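Local structure of acetyl xylan esterase (Paenibacillus sp. R4, 6AGQ) at residues D25-D29 with S251-G255; N20-D25 with M258-I262; I70-T76 with M113-D119. The protein hydrolyses acetyl esters, probably including those that decorate xylan, as a cold-active member of the alpha/beta-hydrolase superfamily. All blocks are in the same frame, centred on the assembly; numbering follows the deposited sequence.

Interaction 1 (D25-D29 with S251-G255); sequences DLFWD and SYFDG
Tyr252 meets helix 24-36 twice, with its ring at Phe27 and with its carbonyl oxygen at Trp28. The CD1-CE1 side of the tyrosine lies against the base of the phenylalanine, Tyr252 CE1 being 3.8 Å from Phe27 CB, and the two ring planes are inclined at 46°. Beyond this contact the phenol hydroxyl reaches Asp23, its hydrogen-bond partner just ahead of the helix. Tyr252 O lies in the indole plane and accepts a hydrogen bond from Trp28 NE1, 2.9 Å away and moderately bent (147°). With CG turned away from its own carbonyl carbon (chi1 -74°), the indole swings over to the loop, and Phe27 CE2 lies over its centre. The Phe253 ring stands nearly perpendicular to the indole, CE1 3.6 Å from Trp28 CZ2, while its CZ comes to 4.1 Å from Phe27 CZ. A leucine in place of Trp28 would probably leave Tyr252 O without this donor and open a gap beside Phe253. Asp254 N returns to Ser251 O at 3.3 Å, closing a type I turn, and its carboxylate N-caps helix 255-259 through Met256 N. The arrangement is a buried aromatic cluster that packs an N-terminal helix on the turn joining two helices of this alpha/beta-hydrolase.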
loop_
_atom_site.group_PDB
_atom_site.type_symbol
_atom_site.label_atom_id
_atom_site.label_comp_id
_atom_site.label_asym_id
_atom_site.label_seq_id
_atom_site.Cartn_x
_atom_site.Cartn_y
_atom_site.Cartn_z
ATOM N N ASP A 25 -18.312 34.072 -23.969
ATOM C CA ASP A 25 -19.325 34.977 -23.371
ATOM C C ASP A 25 -20.725 34.760 -23.953
ATOM O O ASP A 25 -21.732 34.692 -23.199
ATOM C CB ASP A 25 -18.901 36.440 -23.412
ATOM C CG ASP A 25 -17.605 36.684 -22.632
ATOM O OD1 ASP A 25 -17.444 36.103 -21.532
ATOM O OD2 ASP A 25 -16.720 37.433 -23.119
ATOM N N LEU A 26 -20.797 34.580 -25.266
ATOM C CA LEU A 26 -22.078 34.215 -25.897
ATOM C C LEU A 26 -22.717 32.896 -25.325
ATOM O O LEU A 26 -23.902 32.872 -25.019
ATOM C CB LEU A 26 -21.937 34.136 -27.409
ATOM C CG LEU A 26 -23.181 33.659 -28.177
ATOM C CD1 LEU A 26 -24.296 34.670 -27.972
ATOM C CD2 LEU A 26 -22.864 33.457 -29.663
ATOM N N PHE A 27 -21.951 31.828 -25.208
ATOM C CA PHE A 27 -22.476 30.562 -24.622
ATOM C C PHE A 27 -23.100 30.825 -23.242
ATOM O O PHE A 27 -24.219 30.354 -22.979
ATOM C CB PHE A 27 -21.371 29.530 -24.510
ATOM C CG PHE A 27 -21.754 28.307 -23.736
ATOM C CD1 PHE A 27 -22.391 27.244 -24.368
ATOM C CD2 PHE A 27 -21.453 28.200 -22.387
ATOM C CE1 PHE A 27 -22.736 26.103 -23.643
ATOM C CE2 PHE A 27 -21.796 27.081 -21.651
ATOM C CZ PHE A 27 -22.431 26.023 -22.281
ATOM N N TRP A 28 -22.391 31.590 -22.392
ATOM C CA TRP A 28 -22.855 31.891 -21.064
ATOM C C TRP A 28 -24.042 32.853 -20.989
ATOM O O TRP A 28 -24.969 32.638 -20.153
ATOM C CB TRP A 28 -21.732 32.284 -20.086
ATOM C CG TRP A 28 -20.915 31.094 -19.674
ATOM C CD1 TRP A 28 -19.598 30.843 -19.981
ATOM C CD2 TRP A 28 -21.356 29.987 -18.884
ATOM N NE1 TRP A 28 -19.227 29.652 -19.463
ATOM C CE2 TRP A 28 -20.275 29.096 -18.786
ATOM C CE3 TRP A 28 -22.578 29.650 -18.278
ATOM C CZ2 TRP A 28 -20.349 27.896 -18.077
ATOM C CZ3 TRP A 28 -22.671 28.444 -17.595
ATOM C CH2 TRP A 28 -21.566 27.565 -17.528
ATOM N N ASP A 29 -24.082 33.915 -21.768
ATOM C CA ASP A 29 -25.277 34.756 -21.588
ATOM C C ASP A 29 -26.557 34.163 -22.219
ATOM O O ASP A 29 -27.646 34.502 -21.773
ATOM C CB ASP A 29 -25.063 36.249 -21.834
ATOM C CG ASP A 29 -24.252 36.506 -22.998
ATOM O OD1 ASP A 29 -24.339 35.636 -23.876
ATOM O OD2 ASP A 29 -23.508 37.518 -23.022
ATOM N N SER A 251 -13.319 23.685 -21.668
ATOM C CA SER A 251 -12.824 25.068 -21.625
ATOM C C SER A 251 -13.890 26.126 -21.188
ATOM O O SER A 251 -13.584 27.094 -20.505
ATOM C CB SER A 251 -12.213 25.432 -23.019
ATOM O OG SER A 251 -13.279 25.514 -24.014
ATOM N N TYR A 252 -15.139 25.911 -21.570
ATOM C CA TYR A 252 -16.282 26.740 -21.120
ATOM C C TYR A 252 -16.493 26.755 -19.616
ATOM O O TYR A 252 -17.102 27.693 -19.104
ATOM C CB TYR A 252 -17.579 26.295 -21.801
ATOM C CG TYR A 252 -17.576 26.568 -23.291
ATOM C CD1 TYR A 252 -17.967 27.817 -23.796
ATOM C CD2 TYR A 252 -17.171 25.592 -24.196
ATOM C CE1 TYR A 252 -17.955 28.066 -25.166
ATOM C CE2 TYR A 252 -17.166 25.835 -25.562
ATOM C CZ TYR A 252 -17.551 27.060 -26.041
ATOM O OH TYR A 252 -17.506 27.299 -27.409
ATOM N N PHE A 253 -15.961 25.748 -18.924
ATOM C CA PHE A 253 -16.162 25.572 -17.494
ATOM C C PHE A 253 -14.869 25.714 -16.696
ATOM O O PHE A 253 -14.849 25.516 -15.454
ATOM C CB PHE A 253 -16.812 24.206 -17.251
ATOM C CG PHE A 253 -17.950 23.981 -18.093
ATOM C CD1 PHE A 253 -19.190 24.490 -17.733
ATOM C CD2 PHE A 253 -17.817 23.309 -19.297
ATOM C CE1 PHE A 253 -20.265 24.368 -18.587
ATOM C CE2 PHE A 253 -18.872 23.204 -20.160
ATOM C CZ PHE A 253 -20.105 23.684 -19.776
ATOM N N ASP A 254 -13.786 26.086 -17.375
ATOM C CA ASP A 254 -12.464 26.061 -16.767
ATOM C C ASP A 254 -12.260 27.298 -15.868
ATOM O O ASP A 254 -12.340 28.436 -16.322
ATOM C CB ASP A 254 -11.371 25.969 -17.823
ATOM C CG ASP A 254 -10.020 25.525 -17.251
ATOM O OD1 ASP A 254 -9.521 26.140 -16.268
ATOM O OD2 ASP A 254 -9.448 24.556 -17.803
ATOM N N GLY A 255 -11.968 27.054 -14.592
ATOM C CA GLY A 255 -11.734 28.145 -13.636
ATOM C C GLY A 255 -10.671 29.170 -14.041
ATOM O O GLY A 255 -10.771 30.329 -13.684
#

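Interaction 2 (N20-D25 with M258-I262)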
loop_
_atom_site.group_PDB
_atom_site.type_symbol
_atom_site.label_atom_id
_atom_site.label_comp_id
_atom_site.label_asym_id
_atom_site.label_seq_id
_atom_site.Cartn_x
_atom_site.Cartn_y
_atom_site.Cartn_z
ATOM N N ASN A 20 -10.353 29.760 -23.516
ATOM C CA ASN A 20 -11.714 30.154 -23.899
ATOM C C ASN A 20 -11.856 30.305 -25.431
ATOM O O ASN A 20 -11.037 30.953 -26.073
ATOM C CB ASN A 20 -12.240 31.398 -23.182
ATOM C CG ASN A 20 -11.262 32.597 -23.161
ATOM O OD1 ASN A 20 -11.406 33.482 -22.297
ATOM N ND2 ASN A 20 -10.295 32.641 -24.077
ATOM N N GLU A 21 -12.875 29.658 -25.987
ATOM C CA GLU A 21 -13.227 29.818 -27.381
ATOM C C GLU A 21 -13.745 31.237 -27.560
ATOM O O GLU A 21 -14.009 31.953 -26.548
ATOM C CB GLU A 21 -14.359 28.864 -27.745
ATOM C CG GLU A 21 -14.044 27.389 -27.579
ATOM C CD GLU A 21 -13.171 26.857 -28.693
ATOM O OE1 GLU A 21 -13.698 26.618 -29.807
ATOM O OE2 GLU A 21 -11.965 26.650 -28.460
ATOM N N THR A 22 -13.932 31.643 -28.822
ATOM C CA THR A 22 -14.344 33.029 -29.121
ATOM C C THR A 22 -15.712 33.351 -28.583
ATOM O O THR A 22 -15.968 34.477 -28.169
ATOM C CB THR A 22 -14.470 33.323 -30.623
ATOM O OG1 THR A 22 -13.632 32.445 -31.357
ATOM C CG2 THR A 22 -14.093 34.765 -30.888
ATOM N N ASP A 23 -16.575 32.341 -28.607
ATOM C CA ASP A 23 -17.958 32.451 -28.166
ATOM C C ASP A 23 -18.197 32.073 -26.662
ATOM O O ASP A 23 -19.340 31.767 -26.272
ATOM C CB ASP A 23 -18.809 31.544 -29.085
ATOM C CG ASP A 23 -18.719 30.063 -28.682
ATOM O OD1 ASP A 23 -17.732 29.682 -28.041
ATOM O OD2 ASP A 23 -19.615 29.281 -28.975
ATOM N N PHE A 24 -17.155 32.097 -25.818
ATOM C CA PHE A 24 -17.308 31.869 -24.344
ATOM C C PHE A 24 -18.393 32.752 -23.739
ATOM O O PHE A 24 -19.310 32.217 -23.058
ATOM C CB PHE A 24 -15.991 32.097 -23.611
ATOM C CG PHE A 24 -15.968 31.705 -22.145
ATOM C CD1 PHE A 24 -16.326 32.635 -21.138
ATOM C CD2 PHE A 24 -15.459 30.461 -21.752
ATOM C CE1 PHE A 24 -16.239 32.301 -19.804
ATOM C CE2 PHE A 24 -15.340 30.137 -20.386
ATOM C CZ PHE A 24 -15.722 31.062 -19.417
ATOM N N ASP A 25 -18.312 34.072 -23.969
ATOM C CA ASP A 25 -19.325 34.977 -23.371
ATOM C C ASP A 25 -20.725 34.760 -23.953
ATOM O O ASP A 25 -21.732 34.692 -23.199
ATOM C CB ASP A 25 -18.901 36.440 -23.412
ATOM C CG ASP A 25 -17.605 36.684 -22.632
ATOM O OD1 ASP A 25 -17.444 36.103 -21.532
ATOM O OD2 ASP A 25 -16.720 37.433 -23.119
ATOM N N MET A 258 -12.693 31.439 -16.142
ATOM C CA MET A 258 -13.512 32.249 -15.221
ATOM C C MET A 258 -12.717 33.339 -14.487
ATOM O O MET A 258 -13.179 34.503 -14.379
ATOM C CB MET A 258 -14.165 31.377 -14.111
ATOM C CG MET A 258 -15.079 30.301 -14.624
ATOM S SD MET A 258 -16.370 31.064 -15.566
ATOM C CE MET A 258 -17.086 29.557 -16.244
ATOM N N ALA A 259 -11.544 32.960 -13.971
ATOM C CA ALA A 259 -10.617 33.911 -13.247
ATOM C C ALA A 259 -10.332 35.189 -14.015
ATOM O O ALA A 259 -10.224 36.259 -13.449
ATOM C CB ALA A 259 -9.282 33.250 -12.933
ATOM N N SER A 260 -10.261 35.051 -15.329
ATOM C CA SER A 260 -9.990 36.181 -16.237
ATOM C C SER A 260 -11.148 37.225 -16.250
ATOM O O SER A 260 -10.968 38.337 -16.697
ATOM C CB SER A 260 -9.759 35.581 -17.627
ATOM O OG SER A 260 -10.136 36.473 -18.610
ATOM N N ARG A 261 -12.346 36.833 -15.797
ATOM C CA ARG A 261 -13.505 37.754 -15.712
ATOM C C ARG A 261 -13.925 38.158 -14.292
ATOM O O ARG A 261 -14.902 38.855 -14.163
ATOM C CB ARG A 261 -14.689 37.140 -16.463
ATOM C CG ARG A 261 -14.434 37.020 -17.963
ATOM C CD ARG A 261 -14.697 35.614 -18.433
ATOM N NE ARG A 261 -14.745 35.557 -19.878
ATOM C CZ ARG A 261 -13.855 34.972 -20.679
ATOM N NH1 ARG A 261 -12.787 34.350 -20.200
ATOM N NH2 ARG A 261 -14.061 34.988 -22.006
ATOM N N ILE A 262 -13.214 37.695 -13.257
ATOM C CA ILE A 262 -13.440 38.052 -11.858
ATOM C C ILE A 262 -12.844 39.402 -11.529
ATOM O O ILE A 262 -11.630 39.584 -11.696
ATOM C CB ILE A 262 -12.821 37.003 -10.890
ATOM C CG1 ILE A 262 -13.486 35.636 -11.113
ATOM C CG2 ILE A 262 -12.964 37.432 -9.434
ATOM C CD1 ILE A 262 -12.919 34.498 -10.330
HETATM O O HOH W 1 -13.454 34.243 -25.082
#
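The first turn of helix 24-36 and the loop leading into it are tied to the type I turn Ala259-Ile262 by one arginine, Arg261, whose guanidinium is gripped along its edge and packed on one face. At the edge, Asn20 OD1 receives NH1 of Arg261 at 2.7 Å in a fairly straight bond (159°) that lies in both the carbonyl and the guanidinium planes. NH2 of Arg261 adds a weak second bond to the same Asn20 OD1 at 3.1 Å. The amide plane stands almost perpendicular to the guanidinium, and its one oxygen, at the NH1-NH2 edge, serves both nitrogens. The arginine NE points toward the helix instead: Arg261 NE and Asp25 OD1 form a salt bridge of 3.2 Å, using the carboxylate's syn lone pair. A water donates to Glu21 O and weakly accepts from Arg261 NH2, and Asn257 O takes another bond from NH1. Phe24 supports the face of the guanidinium, with Phe24 CD1 3.4 Å from Arg261 CZ and the two planes 37° apart. Its CG lies trans to the backbone N (chi1 -172°), which carries the ring across to the opposite segment. There Met258 completes the packing: Met258 CE touches Phe24 CZ at 3.8 Å, and SD lies at the ring edge in a Met-aromatic contact. Phe24 also meets Trp28 of its own helix edge-to-face. Behind the turn, Met258 and Ile262 rest on helix 186-197, while Glu21 touches Arg248 and Ser251 of helix 243-251.

Interaction 3 (I70-T76 with M113-D119); sequences IHGWYVT and MAALAID
Asp119, Ala115 and Trp73 give up the most surface to the pairing of strands 69-77 and 114-118, which run antiparallel. Asp119 closes one end of the ladder: its N bonds His71 O at 3.0 Å, almost straight at 169°. With chi1 at -72°, which sets CG beside the backbone N, its carboxylate lies next to the His71 side chain, Asp119 OD2 3.7 Å from His71 CB. Both carboxylate oxygens are held elsewhere, OD1 by Arg99 N and OD2 by Thr127 OG1. Trp73 forms a hydrogen-bonded pair with Ala117, its N 3.0 Å from Ala117 O, and the indole then leads off the strand to give its NE1 hydrogen to Gly100 O. Ala115 pairs with Val75 in the same way, Ala115 N to Val75 O 2.8 Å; its methyl lies on the sheet face of Trp73 and Val75. The other face carries Tyr74, Leu116 and Ile118. There the Tyr74 ring reaches along the neighbouring strand, CE1 3.9 Å from Ala114 CB, and its hydroxyl bonds Glu173. In the central sheet, strand 69-77 continues to strand 55-63 and strand 114-118 to the parallel strand 86-92, so this pairing joins the antiparallel edge to the parallel portion, while helix 153-170 packs over Leu116.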
loop_
_atom_site.group_PDB
_atom_site.type_symbol
_atom_site.label_atom_id
_atom_site.label_comp_id
_atom_site.label_asym_id
_atom_site.label_seq_id
_atom_site.Cartn_x
_atom_site.Cartn_y
_atom_site.Cartn_z
ATOM N N ILE A 70 -33.205 22.593 -5.642
ATOM C CA ILE A 70 -31.898 22.671 -4.993
ATOM C C ILE A 70 -32.122 22.900 -3.517
ATOM O O ILE A 70 -32.730 23.872 -3.156
ATOM C CB ILE A 70 -31.056 23.840 -5.531
ATOM C CG1 ILE A 70 -31.060 23.913 -7.094
ATOM C CG2 ILE A 70 -29.684 23.815 -4.910
ATOM C CD1 ILE A 70 -30.789 22.605 -7.839
ATOM N N HIS A 71 -31.642 22.006 -2.669
ATOM C CA HIS A 71 -31.738 22.186 -1.216
ATOM C C HIS A 71 -30.559 22.896 -0.561
ATOM O O HIS A 71 -29.407 22.855 -1.012
ATOM C CB HIS A 71 -31.958 20.856 -0.527
ATOM C CG HIS A 71 -33.184 20.166 -0.992
ATOM N ND1 HIS A 71 -33.225 19.477 -2.185
ATOM C CD2 HIS A 71 -34.436 20.131 -0.486
ATOM C CE1 HIS A 71 -34.441 19.003 -2.371
ATOM N NE2 HIS A 71 -35.198 19.400 -1.368
ATOM N N GLY A 72 -30.855 23.593 0.500
ATOM C CA GLY A 72 -29.831 24.264 1.253
ATOM C C GLY A 72 -30.202 24.585 2.685
ATOM O O GLY A 72 -31.286 24.189 3.219
ATOM N N TRP A 73 -29.255 25.273 3.313
ATOM C CA TRP A 73 -29.407 25.751 4.651
ATOM C C TRP A 73 -29.070 27.224 4.582
ATOM O O TRP A 73 -28.041 27.554 4.077
ATOM C CB TRP A 73 -28.448 25.085 5.641
ATOM C CG TRP A 73 -28.577 23.634 5.932
ATOM C CD1 TRP A 73 -27.630 22.714 5.752
ATOM C CD2 TRP A 73 -29.684 22.967 6.564
ATOM N NE1 TRP A 73 -28.057 21.496 6.207
ATOM C CE2 TRP A 73 -29.329 21.614 6.692
ATOM C CE3 TRP A 73 -30.936 23.377 7.002
ATOM C CZ2 TRP A 73 -30.207 20.623 7.244
ATOM C CZ3 TRP A 73 -31.807 22.411 7.583
ATOM C CH2 TRP A 73 -31.424 21.047 7.680
ATOM N N TYR A 74 -29.927 28.063 5.151
ATOM C CA TYR A 74 -29.747 29.506 5.213
ATOM C C TYR A 74 -29.768 29.850 6.698
ATOM O O TYR A 74 -30.647 29.420 7.411
ATOM C CB TYR A 74 -30.892 30.230 4.497
ATOM C CG TYR A 74 -30.849 31.748 4.612
ATOM C CD1 TYR A 74 -29.794 32.467 4.038
ATOM C CD2 TYR A 74 -31.875 32.452 5.189
ATOM C CE1 TYR A 74 -29.710 33.831 4.102
ATOM C CE2 TYR A 74 -31.822 33.861 5.266
ATOM C CZ TYR A 74 -30.726 34.536 4.727
ATOM O OH TYR A 74 -30.625 35.906 4.779
ATOM N N VAL A 75 -28.760 30.547 7.155
ATOM C CA VAL A 75 -28.511 30.809 8.578
ATOM C C VAL A 75 -28.288 32.313 8.743
ATOM O O VAL A 75 -27.524 32.960 7.936
ATOM C CB VAL A 75 -27.268 30.018 9.080
ATOM C CG1 VAL A 75 -26.979 30.327 10.499
ATOM C CG2 VAL A 75 -27.470 28.506 8.960
ATOM N N THR A 76 -28.951 32.890 9.743
ATOM C CA THR A 76 -28.704 34.315 10.142
ATOM C C THR A 76 -28.610 34.481 11.665
ATOM O O THR A 76 -29.173 33.651 12.425
ATOM C CB THR A 76 -29.801 35.296 9.644
ATOM O OG1 THR A 76 -30.931 35.218 10.488
ATOM C CG2 THR A 76 -30.243 34.968 8.267
ATOM N N MET A 113 -23.256 37.838 10.019
ATOM C CA MET A 113 -23.490 37.614 8.600
ATOM C C MET A 113 -24.537 36.584 8.409
ATOM O O MET A 113 -24.716 35.713 9.234
ATOM C CB MET A 113 -22.207 37.146 7.947
ATOM C CG MET A 113 -21.216 38.277 7.794
ATOM S SD MET A 113 -19.506 37.740 7.694
ATOM C CE MET A 113 -19.535 36.387 6.507
ATOM N N ALA A 114 -25.224 36.661 7.289
ATOM C CA ALA A 114 -26.025 35.559 6.818
ATOM C C ALA A 114 -25.134 34.574 6.091
ATOM O O ALA A 114 -24.068 34.937 5.632
ATOM C CB ALA A 114 -27.093 36.071 5.888
ATOM N N ALA A 115 -25.568 33.320 5.960
ATOM C CA ALA A 115 -24.832 32.381 5.161
ATOM C C ALA A 115 -25.747 31.353 4.527
ATOM O O ALA A 115 -26.723 30.884 5.154
ATOM C CB ALA A 115 -23.731 31.702 6.000
ATOM N N LEU A 116 -25.391 30.940 3.321
ATOM C CA LEU A 116 -26.162 29.902 2.601
ATOM C C LEU A 116 -25.196 28.822 2.151
ATOM O O LEU A 116 -24.175 29.122 1.508
ATOM C CB LEU A 116 -26.890 30.513 1.373
ATOM C CG LEU A 116 -27.507 29.543 0.337
ATOM C CD1 LEU A 116 -28.800 28.918 0.837
ATOM C CD2 LEU A 116 -27.745 30.362 -0.926
ATOM N N ALA A 117 -25.545 27.571 2.442
ATOM C CA ALA A 117 -24.906 26.439 1.834
ATOM C C ALA A 117 -25.880 25.631 0.997
ATOM O O ALA A 117 -26.933 25.308 1.467
ATOM C CB ALA A 117 -24.330 25.552 2.924
ATOM N N ILE A 118 -25.480 25.201 -0.184
ATOM C CA ILE A 118 -26.339 24.446 -1.094
ATOM C C ILE A 118 -25.760 23.083 -1.522
ATOM O O ILE A 118 -24.567 22.899 -1.532
ATOM C CB ILE A 118 -26.606 25.266 -2.403
ATOM C CG1 ILE A 118 -25.315 25.544 -3.168
ATOM C CG2 ILE A 118 -27.306 26.598 -2.079
ATOM C CD1 ILE A 118 -25.568 26.175 -4.511
ATOM N N ASP A 119 -26.629 22.129 -1.804
ATOM C CA ASP A 119 -26.295 20.909 -2.540
ATOM C C ASP A 119 -25.941 21.187 -4.028
ATOM O O ASP A 119 -26.578 21.981 -4.668
ATOM C CB ASP A 119 -27.479 20.011 -2.594
ATOM C CG ASP A 119 -27.841 19.308 -1.241
ATOM O OD1 ASP A 119 -27.015 19.210 -0.278
ATOM O OD2 ASP A 119 -28.995 18.795 -1.217
#

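Overall arrangement
Interactions 1 and 2 share helix 24-36, with Asp25 common to both, and their centres lie about 6 Å apart; the two also touch through Tyr252, whose carbonyl oxygen packs against Phe24 and Met258. Together they fix the start of that helix to the two ends of helix 255-259 and their adjoining turns. Interaction 1 is buried and chiefly aromatic, whereas interaction 2 is partly exposed and adds charge and water to its packing. Interaction 3 lies on the opposite side of the chain's centre, about 26 and 28 Å from the other two between centres. Also buried, it depends mainly on regular backbone bonds within the central sheet rather than on side chains joining helices and loops.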